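Local coordinates for protein trans-4-hydroxy-L-proline dehydratase (Clostridioides difficile 70-100-2010, PDB 6VXC) that catalyses the radical-based dehydration of trans-4-hydroxy-L-proline to (S)-1-pyrroline-5-carboxylate, a step in the anaerobic breakdown of hydroxyproline, at residues G527-E532 against P651-G656; E171-R176 against A464-G469; M21-F26 against E389-Q394. All blocks are in the same frame, centred on the assembly; numbering follows the deposited sequence.

Contact 1: G527-E532 against P651-G656; sequences GNAVIE and PTVCGG
With CG anti to the backbone N (chi1 -169°) and the chain straight beyond it (chi2 176°), Glu532 reaches away from its helix until its carboxylate lies against the backbone of Val653 and Cys654. The two carboxylate oxygens accept from successive amides: Val653 N donates to Glu532 OE1 at 2.9 Å, a nearly straight bond, and Cys654 N donates to Glu532 OE2 at 3.0 Å, on a more bent path. Both amides arrive obliquely from above the carboxylate plane. The two N-H groups belong to the central residues of a type I beta turn from Thr652 to Gly655, and the carboxylate thus ties the middle of the turn to the helix. A water molecule donates to Glu532 OE2 (2.9 Å) and also hydrogen-bonds Thr652 OG1, which in turn accepts from Gly656 N at 2.7 Å. OE2 is therefore gripped by both an amide and a water. The apolar part is small: Val653 CG2 meets Ala529 CB at 3.9 Å. Val653 CB lies against the carboxylate, 3.5 Å from Glu532 OE1, as the two side chains pass in opposite directions. Arg568 of strand 565-573 makes a long, weak ion pair with Glu532 OE1. The contact joins the long helix 506-538 to the loop that leads from helix 630-647 into strand 657-661, an outer strand of the three-stranded parallel sheet, while Ile531 of the same helix packs on helix 148-155.

Contact 2: E171-R176 against A464-G469; sequences EFMEQR and AYVLTG
Glu171 curls its side chain back beside Thr468 O, and the two acceptors are held near each other by Lys524, which forms a salt bridge with Glu171 OE1 and donates to Thr468 O. The bend at chi2 (48°) brings OE2 to Met173 N, from which it accepts a hydrogen bond. Next, Phe172 N donates to Thr468 O at 3.0 Å in a nearly straight N-H...O bond, the donor standing 56° above the carbonyl plane. The Phe172 side chain runs alongside Leu467, with CE2 3.8 Å from Leu467 CB, and its CD1 comes within 3.6 Å of Gly469 CA. Met173, bent at chi2 and chi3, brings its terminal methyl to the strand: CE lies 3.6 Å from Leu467 O and 3.8 Å from Val466 CG1. Along its edge, strand 463-472 pairs through Val466 and Thr468 with strand 565-573. Leu467 also packs near Glu456, the probable proton acceptor, and lies about 7 Å, between side chains, from Cys454, the probable radical cysteine; Phe172 is close to a bound glycerol. This is consistent with a place in the wall of the buried active-site chamber of a glycyl radical enzyme.

Contact 3: M21-F26 against E389-Q394; sequences MARGTF and EMKLIQ
Glu389 meets the N-terminal segment with both its backbone and its side chain. Its carbonyl O accepts from Arg23 NH1 at 2.9 Å; the oxygen lies at the edge of the guanidinium, near its plane, although the donor stands 42° above the carbonyl plane. The extended Arg23 chain runs past the same carbonyl, with CD 3.3 Å from Glu389 O. The Glu389 side chain leaves with CG anti to the backbone N and then bends at chi2 (69°), which carries OE2 to the next residue of the N-terminal segment. Gly24 N donates to Glu389 OE2 at 3.0 Å, on its anti side and close to the carboxylate plane. The other oxygen, OE1, receives a bond from a water that also donates to Thr25 OG1, itself hydrogen-bonded to Glu332 OE2 of helix 324-339. Met390, the last helical residue of 378-390, folds its side chain so that SD lies 3.9 Å from Gly24 CA. The N-terminal segment thus crosses the C-terminal end of this helix just before its own helix 27-38, whose Arg33 donates to the carbonyls of Met390 and Lys391. Lys391 leaves the helix with positive phi (45°) and sends a straight side chain across Arg23: its CD lies over one face of the guanidinium, offset toward the rim, 3.7 Å from Arg23 NH2. The two like-charged ends remain 4.6 Å apart, between Arg23 NH2 and Lys391 NZ, and Lys391 also packs on Trp421.

In the fold
Contact 2 is the core member, wholly buried, its centre about 10 Å from that of the chain; contacts 1 and 3 are partly buried, on opposite sides of the chain's centre. Contacts 1 and 2 are neighbours: Asn528 and Ile531 of helix 506-538 touch Glu171, Met173 and Thr468, and both involve elements of, or leading into, the three-stranded parallel sheet. Contact 3, its centre about 33 Å from that of contact 2, joins the loop before helix 27-38 to the C-terminal end of helix 378-390. Inside, one backbone bond and apolar side chains are supplemented by Lys524; outside, Glu532 takes two backbone amides, Glu389 one besides offering its carbonyl to an arginine, each glutamate with a bridging water.

Contact 1: G527-E532 against P651-G656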
loop_
_atom_site.group_PDB
_atom_site.type_symbol
_atom_site.label_atom_id
_atom_site.label_comp_id
_atom_site.label_asym_id
_atom_site.label_seq_id
_atom_site.Cartn_x
_atom_site.Cartn_y
_atom_site.Cartn_z
ATOM N N GLY A 527 -20.573 7.802 -0.723
ATOM C CA GLY A 527 -19.454 8.679 -1.025
ATOM C C GLY A 527 -18.473 8.050 -2.001
ATOM O O GLY A 527 -18.018 8.701 -2.941
ATOM N N ASN A 528 -18.148 6.770 -1.801
ATOM C CA ASN A 528 -17.257 6.071 -2.730
ATOM C C ASN A 528 -17.762 6.157 -4.168
ATOM O O ASN A 528 -16.972 6.347 -5.097
ATOM C CB ASN A 528 -17.137 4.600 -2.340
ATOM C CG ASN A 528 -16.195 4.360 -1.176
ATOM O OD1 ASN A 528 -15.586 5.286 -0.636
ATOM N ND2 ASN A 528 -16.118 3.098 -0.746
ATOM N N ALA A 529 -19.069 5.970 -4.377
ATOM C CA ALA A 529 -19.602 5.969 -5.741
ATOM C C ALA A 529 -19.419 7.328 -6.397
ATOM O O ALA A 529 -18.983 7.421 -7.545
ATOM C CB ALA A 529 -21.078 5.554 -5.746
ATOM N N VAL A 530 -19.739 8.399 -5.671
ATOM C CA VAL A 530 -19.450 9.746 -6.156
ATOM C C VAL A 530 -17.972 9.882 -6.501
ATOM O O VAL A 530 -17.608 10.446 -7.540
ATOM C CB VAL A 530 -19.886 10.798 -5.118
ATOM C CG1 VAL A 530 -19.356 12.180 -5.495
ATOM C CG2 VAL A 530 -21.419 10.829 -4.994
ATOM N N ILE A 531 -17.097 9.414 -5.605
ATOM C CA ILE A 531 -15.655 9.565 -5.806
ATOM C C ILE A 531 -15.180 8.751 -7.000
ATOM O O ILE A 531 -14.307 9.189 -7.759
ATOM C CB ILE A 531 -14.897 9.202 -4.510
ATOM C CG1 ILE A 531 -15.175 10.272 -3.454
ATOM C CG2 ILE A 531 -13.393 9.043 -4.754
ATOM C CD1 ILE A 531 -14.812 9.855 -2.071
ATOM N N GLU A 532 -15.742 7.557 -7.185
ATOM C CA GLU A 532 -15.379 6.749 -8.336
ATOM C C GLU A 532 -15.690 7.482 -9.641
ATOM O O GLU A 532 -14.890 7.452 -10.583
ATOM C CB GLU A 532 -16.116 5.412 -8.281
ATOM C CG GLU A 532 -15.607 4.409 -9.284
ATOM C CD GLU A 532 -16.264 3.047 -9.187
ATOM O OE1 GLU A 532 -17.021 2.792 -8.217
ATOM O OE2 GLU A 532 -16.002 2.238 -10.100
ATOM N N PRO A 651 -22.225 -3.429 -5.953
ATOM C CA PRO A 651 -21.640 -3.045 -7.248
ATOM C C PRO A 651 -20.785 -1.791 -7.147
ATOM O O PRO A 651 -21.038 -0.905 -6.336
ATOM C CB PRO A 651 -22.865 -2.791 -8.139
ATOM C CG PRO A 651 -24.032 -2.605 -7.191
ATOM C CD PRO A 651 -23.612 -2.965 -5.792
ATOM N N THR A 652 -19.757 -1.729 -7.982
ATOM C CA THR A 652 -19.011 -0.503 -8.218
ATOM C C THR A 652 -19.558 0.195 -9.463
ATOM O O THR A 652 -20.232 -0.417 -10.288
ATOM C CB THR A 652 -17.518 -0.782 -8.410
ATOM O OG1 THR A 652 -17.331 -1.467 -9.655
ATOM C CG2 THR A 652 -16.940 -1.616 -7.223
ATOM N N VAL A 653 -19.226 1.480 -9.601
ATOM C CA VAL A 653 -19.778 2.268 -10.705
ATOM C C VAL A 653 -19.314 1.711 -12.038
ATOM O O VAL A 653 -20.097 1.596 -12.982
ATOM C CB VAL A 653 -19.401 3.752 -10.565
ATOM C CG1 VAL A 653 -19.835 4.537 -11.805
ATOM C CG2 VAL A 653 -20.043 4.343 -9.328
ATOM N N CYS A 654 -18.055 1.279 -12.110
ATOM C CA CYS A 654 -17.443 0.902 -13.375
ATOM C C CYS A 654 -17.464 -0.597 -13.636
ATOM O O CYS A 654 -16.612 -1.101 -14.370
ATOM C CB CYS A 654 -16.025 1.461 -13.446
ATOM S SG CYS A 654 -16.096 3.301 -13.457
ATOM N N GLY A 655 -18.416 -1.316 -13.048
ATOM C CA GLY A 655 -18.713 -2.676 -13.444
ATOM C C GLY A 655 -18.074 -3.797 -12.645
ATOM O O GLY A 655 -18.136 -4.950 -13.085
ATOM N N GLY A 656 -17.484 -3.508 -11.486
ATOM C CA GLY A 656 -16.965 -4.516 -10.597
ATOM C C GLY A 656 -17.825 -4.674 -9.358
ATOM O O GLY A 656 -19.025 -4.378 -9.362
HETATM O O HOH W 1 -14.843 -0.372 -10.199
#

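Contact 2: E171-R176 against A464-G469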
loop_
_atom_site.group_PDB
_atom_site.type_symbol
_atom_site.label_atom_id
_atom_site.label_comp_id
_atom_site.label_asym_id
_atom_site.label_seq_id
_atom_site.Cartn_x
_atom_site.Cartn_y
_atom_site.Cartn_z
ATOM N N GLU A 171 -10.755 8.309 3.805
ATOM C CA GLU A 171 -11.050 8.447 2.379
ATOM C C GLU A 171 -9.750 8.473 1.579
ATOM O O GLU A 171 -9.009 9.456 1.623
ATOM C CB GLU A 171 -11.861 9.714 2.101
ATOM C CG GLU A 171 -12.062 9.937 0.614
ATOM C CD GLU A 171 -12.531 8.690 -0.094
ATOM O OE1 GLU A 171 -13.524 8.093 0.362
ATOM O OE2 GLU A 171 -11.917 8.299 -1.099
ATOM N N PHE A 172 -9.499 7.409 0.819
ATOM C CA PHE A 172 -8.207 7.258 0.159
ATOM C C PHE A 172 -8.003 8.244 -0.982
ATOM O O PHE A 172 -6.863 8.597 -1.288
ATOM C CB PHE A 172 -8.053 5.826 -0.351
ATOM C CG PHE A 172 -7.168 4.978 0.507
ATOM C CD1 PHE A 172 -7.252 5.056 1.894
ATOM C CD2 PHE A 172 -6.219 4.148 -0.060
ATOM C CE1 PHE A 172 -6.419 4.300 2.702
ATOM C CE2 PHE A 172 -5.385 3.379 0.746
ATOM C CZ PHE A 172 -5.484 3.468 2.137
ATOM N N MET A 173 -9.072 8.733 -1.610
ATOM C CA MET A 173 -8.888 9.537 -2.812
ATOM C C MET A 173 -8.922 11.044 -2.540
ATOM O O MET A 173 -9.011 11.834 -3.484
ATOM C CB MET A 173 -9.922 9.150 -3.874
ATOM C CG MET A 173 -9.386 8.158 -4.902
ATOM S SD MET A 173 -8.753 6.633 -4.124
ATOM C CE MET A 173 -10.271 5.807 -3.683
ATOM N N GLU A 174 -8.791 11.465 -1.279
ATOM C CA GLU A 174 -8.824 12.898 -1.001
ATOM C C GLU A 174 -7.537 13.603 -1.415
ATOM O O GLU A 174 -7.574 14.786 -1.758
ATOM C CB GLU A 174 -9.122 13.167 0.479
ATOM C CG GLU A 174 -8.081 12.683 1.490
ATOM C CD GLU A 174 -8.219 13.402 2.830
ATOM O OE1 GLU A 174 -8.668 12.760 3.816
ATOM O OE2 GLU A 174 -7.901 14.619 2.880
ATOM N N GLN A 175 -6.390 12.929 -1.333
ATOM C CA GLN A 175 -5.111 13.545 -1.671
ATOM C C GLN A 175 -4.284 12.730 -2.653
ATOM O O GLN A 175 -3.149 13.120 -2.950
ATOM C CB GLN A 175 -4.289 13.778 -0.408
ATOM C CG GLN A 175 -4.871 14.827 0.530
ATOM C CD GLN A 175 -4.138 14.862 1.835
ATOM O OE1 GLN A 175 -2.904 14.806 1.861
ATOM N NE2 GLN A 175 -4.882 14.949 2.938
ATOM N N ARG A 176 -4.792 11.597 -3.119
ATOM C CA ARG A 176 -4.062 10.717 -4.013
ATOM C C ARG A 176 -5.043 10.091 -4.980
ATOM O O ARG A 176 -6.247 10.030 -4.715
ATOM C CB ARG A 176 -3.292 9.607 -3.261
ATOM C CG ARG A 176 -2.369 10.121 -2.180
ATOM C CD ARG A 176 -1.469 9.034 -1.638
ATOM N NE ARG A 176 -0.338 8.799 -2.520
ATOM C CZ ARG A 176 0.661 7.968 -2.249
ATOM N NH1 ARG A 176 0.665 7.282 -1.106
ATOM N NH2 ARG A 176 1.652 7.839 -3.113
ATOM N N ALA A 464 -7.914 -3.522 -11.751
ATOM C CA ALA A 464 -7.994 -2.361 -10.881
ATOM C C ALA A 464 -8.614 -2.835 -9.575
ATOM O O ALA A 464 -9.785 -3.225 -9.538
ATOM C CB ALA A 464 -8.815 -1.248 -11.523
ATOM N N TYR A 465 -7.826 -2.834 -8.509
ATOM C CA TYR A 465 -8.304 -3.252 -7.191
ATOM C C TYR A 465 -7.990 -2.101 -6.250
ATOM O O TYR A 465 -6.858 -1.949 -5.789
ATOM C CB TYR A 465 -7.700 -4.598 -6.735
ATOM C CG TYR A 465 -6.180 -4.783 -6.761
ATOM C CD1 TYR A 465 -5.485 -4.821 -7.965
ATOM C CD2 TYR A 465 -5.464 -5.030 -5.584
ATOM C CE1 TYR A 465 -4.095 -5.024 -7.997
ATOM C CE2 TYR A 465 -4.095 -5.242 -5.605
ATOM C CZ TYR A 465 -3.412 -5.239 -6.811
ATOM O OH TYR A 465 -2.042 -5.445 -6.818
ATOM N N VAL A 466 -9.019 -1.270 -6.007
ATOM C CA VAL A 466 -8.873 0.043 -5.390
ATOM C C VAL A 466 -9.282 -0.043 -3.919
ATOM O O VAL A 466 -10.378 -0.508 -3.593
ATOM C CB VAL A 466 -9.708 1.098 -6.140
ATOM C CG1 VAL A 466 -9.620 2.453 -5.445
ATOM C CG2 VAL A 466 -9.266 1.212 -7.613
ATOM N N LEU A 467 -8.399 0.411 -3.038
ATOM C CA LEU A 467 -8.729 0.595 -1.630
ATOM C C LEU A 467 -9.385 1.962 -1.474
ATOM O O LEU A 467 -8.896 2.947 -2.036
ATOM C CB LEU A 467 -7.468 0.519 -0.769
ATOM C CG LEU A 467 -7.021 -0.864 -0.267
ATOM C CD1 LEU A 467 -6.950 -1.856 -1.400
ATOM C CD2 LEU A 467 -5.678 -0.773 0.432
ATOM N N THR A 468 -10.500 2.034 -0.736
ATOM C CA THR A 468 -11.202 3.311 -0.605
ATOM C C THR A 468 -11.070 3.961 0.770
ATOM O O THR A 468 -11.410 5.142 0.901
ATOM C CB THR A 468 -12.704 3.170 -0.957
ATOM O OG1 THR A 468 -13.363 2.332 -0.007
ATOM C CG2 THR A 468 -12.916 2.599 -2.372
ATOM N N GLY A 469 -10.596 3.244 1.780
ATOM C CA GLY A 469 -10.379 3.803 3.099
ATOM C C GLY A 469 -10.614 2.771 4.188
ATOM O O GLY A 469 -11.278 1.760 3.989
#

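Contact 3: M21-F26 against E389-Q394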
loop_
_atom_site.group_PDB
_atom_site.type_symbol
_atom_site.label_atom_id
_atom_site.label_comp_id
_atom_site.label_asym_id
_atom_site.label_seq_id
_atom_site.Cartn_x
_atom_site.Cartn_y
_atom_site.Cartn_z
ATOM N N MET A 21 31.862 -3.357 6.177
ATOM C CA MET A 21 32.044 -1.988 5.650
ATOM C C MET A 21 30.660 -1.285 5.576
ATOM O O MET A 21 29.848 -1.316 6.488
ATOM C CB MET A 21 32.610 -2.154 4.217
ATOM N N ALA A 22 30.479 -0.581 4.498
ATOM C CA ALA A 22 29.324 0.099 4.010
ATOM C C ALA A 22 28.474 -0.915 3.272
ATOM O O ALA A 22 28.995 -1.781 2.646
ATOM C CB ALA A 22 29.777 1.181 3.079
ATOM N N ARG A 23 27.171 -0.752 3.328
ATOM C CA ARG A 23 26.269 -1.655 2.661
ATOM C C ARG A 23 26.291 -1.462 1.154
ATOM O O ARG A 23 26.413 -0.396 0.679
ATOM C CB ARG A 23 24.875 -1.603 3.268
ATOM C CG ARG A 23 24.766 -2.261 4.607
ATOM C CD ARG A 23 23.360 -2.209 5.188
ATOM N NE ARG A 23 23.274 -2.921 6.437
ATOM C CZ ARG A 23 23.143 -4.216 6.561
ATOM N NH1 ARG A 23 23.067 -4.986 5.524
ATOM N NH2 ARG A 23 23.105 -4.734 7.742
ATOM N N GLY A 24 26.128 -2.553 0.440
ATOM C CA GLY A 24 26.261 -2.568 -1.013
ATOM C C GLY A 24 27.337 -3.593 -1.317
ATOM O O GLY A 24 28.367 -3.656 -0.654
ATOM N N THR A 25 27.064 -4.457 -2.295
ATOM C CA THR A 25 28.004 -5.527 -2.622
ATOM C C THR A 25 29.210 -5.004 -3.392
ATOM O O THR A 25 30.306 -5.553 -3.266
ATOM C CB THR A 25 27.279 -6.615 -3.426
ATOM O OG1 THR A 25 26.173 -7.104 -2.666
ATOM C CG2 THR A 25 28.197 -7.789 -3.759
ATOM N N PHE A 26 29.049 -3.919 -4.139
ATOM C CA PHE A 26 30.108 -3.380 -4.968
ATOM C C PHE A 26 30.353 -1.923 -4.621
ATOM O O PHE A 26 29.501 -1.246 -4.033
ATOM C CB PHE A 26 29.768 -3.549 -6.454
ATOM C CG PHE A 26 29.361 -4.937 -6.788
ATOM C CD1 PHE A 26 30.326 -5.910 -7.027
ATOM C CD2 PHE A 26 28.026 -5.301 -6.790
ATOM C CE1 PHE A 26 29.966 -7.211 -7.307
ATOM C CE2 PHE A 26 27.651 -6.599 -7.074
ATOM C CZ PHE A 26 28.630 -7.563 -7.333
ATOM N N GLU A 389 21.564 -7.478 1.753
ATOM C CA GLU A 389 22.701 -6.562 1.761
ATOM C C GLU A 389 22.258 -5.105 1.890
ATOM O O GLU A 389 22.800 -4.353 2.705
ATOM C CB GLU A 389 23.535 -6.738 0.491
ATOM C CG GLU A 389 24.711 -5.749 0.405
ATOM C CD GLU A 389 25.793 -6.027 1.447
ATOM O OE1 GLU A 389 26.054 -7.215 1.716
ATOM O OE2 GLU A 389 26.361 -5.067 1.997
ATOM N N MET A 390 21.280 -4.679 1.085
ATOM C CA MET A 390 20.968 -3.249 0.999
ATOM C C MET A 390 20.272 -2.709 2.253
ATOM O O MET A 390 20.477 -1.543 2.615
ATOM C CB MET A 390 20.108 -2.976 -0.236
ATOM C CG MET A 390 20.813 -3.303 -1.568
ATOM S SD MET A 390 22.454 -2.565 -1.752
ATOM C CE MET A 390 22.036 -0.882 -2.154
ATOM N N LYS A 391 19.458 -3.519 2.916
ATOM C CA LYS A 391 18.712 -3.124 4.110
ATOM C C LYS A 391 18.053 -1.744 3.937
ATOM O O LYS A 391 18.241 -0.822 4.729
ATOM C CB LYS A 391 19.619 -3.164 5.342
ATOM C CG LYS A 391 18.853 -3.170 6.675
ATOM C CD LYS A 391 19.762 -3.208 7.915
ATOM C CE LYS A 391 18.925 -3.134 9.191
ATOM N NZ LYS A 391 19.692 -3.385 10.451
ATOM N N LEU A 392 17.244 -1.631 2.878
ATOM C CA LEU A 392 16.486 -0.419 2.569
ATOM C C LEU A 392 14.995 -0.670 2.755
ATOM O O LEU A 392 14.487 -1.737 2.396
ATOM C CB LEU A 392 16.752 0.045 1.135
ATOM C CG LEU A 392 18.203 0.430 0.794
ATOM C CD1 LEU A 392 18.355 0.654 -0.708
ATOM C CD2 LEU A 392 18.699 1.645 1.605
ATOM N N ILE A 393 14.290 0.310 3.328
ATOM C CA ILE A 393 12.862 0.112 3.591
ATOM C C ILE A 393 11.997 0.293 2.354
ATOM O O ILE A 393 10.816 -0.075 2.382
ATOM C CB ILE A 393 12.355 1.026 4.729
ATOM C CG1 ILE A 393 12.573 2.505 4.414
ATOM C CG2 ILE A 393 12.984 0.635 6.054
ATOM C CD1 ILE A 393 12.058 3.422 5.523
ATOM N N GLN A 394 12.555 0.818 1.273
ATOM C CA GLN A 394 11.938 0.747 -0.048
ATOM C C GLN A 394 12.940 0.081 -0.980
ATOM O O GLN A 394 14.118 0.377 -0.894
ATOM C CB GLN A 394 11.593 2.128 -0.591
ATOM C CG GLN A 394 10.597 2.937 0.215
ATOM C CD GLN A 394 9.875 3.952 -0.672
ATOM O OE1 GLN A 394 8.859 3.627 -1.284
ATOM N NE2 GLN A 394 10.389 5.172 -0.738
HETATM O O HOH W 2 26.652 -8.667 -0.609
#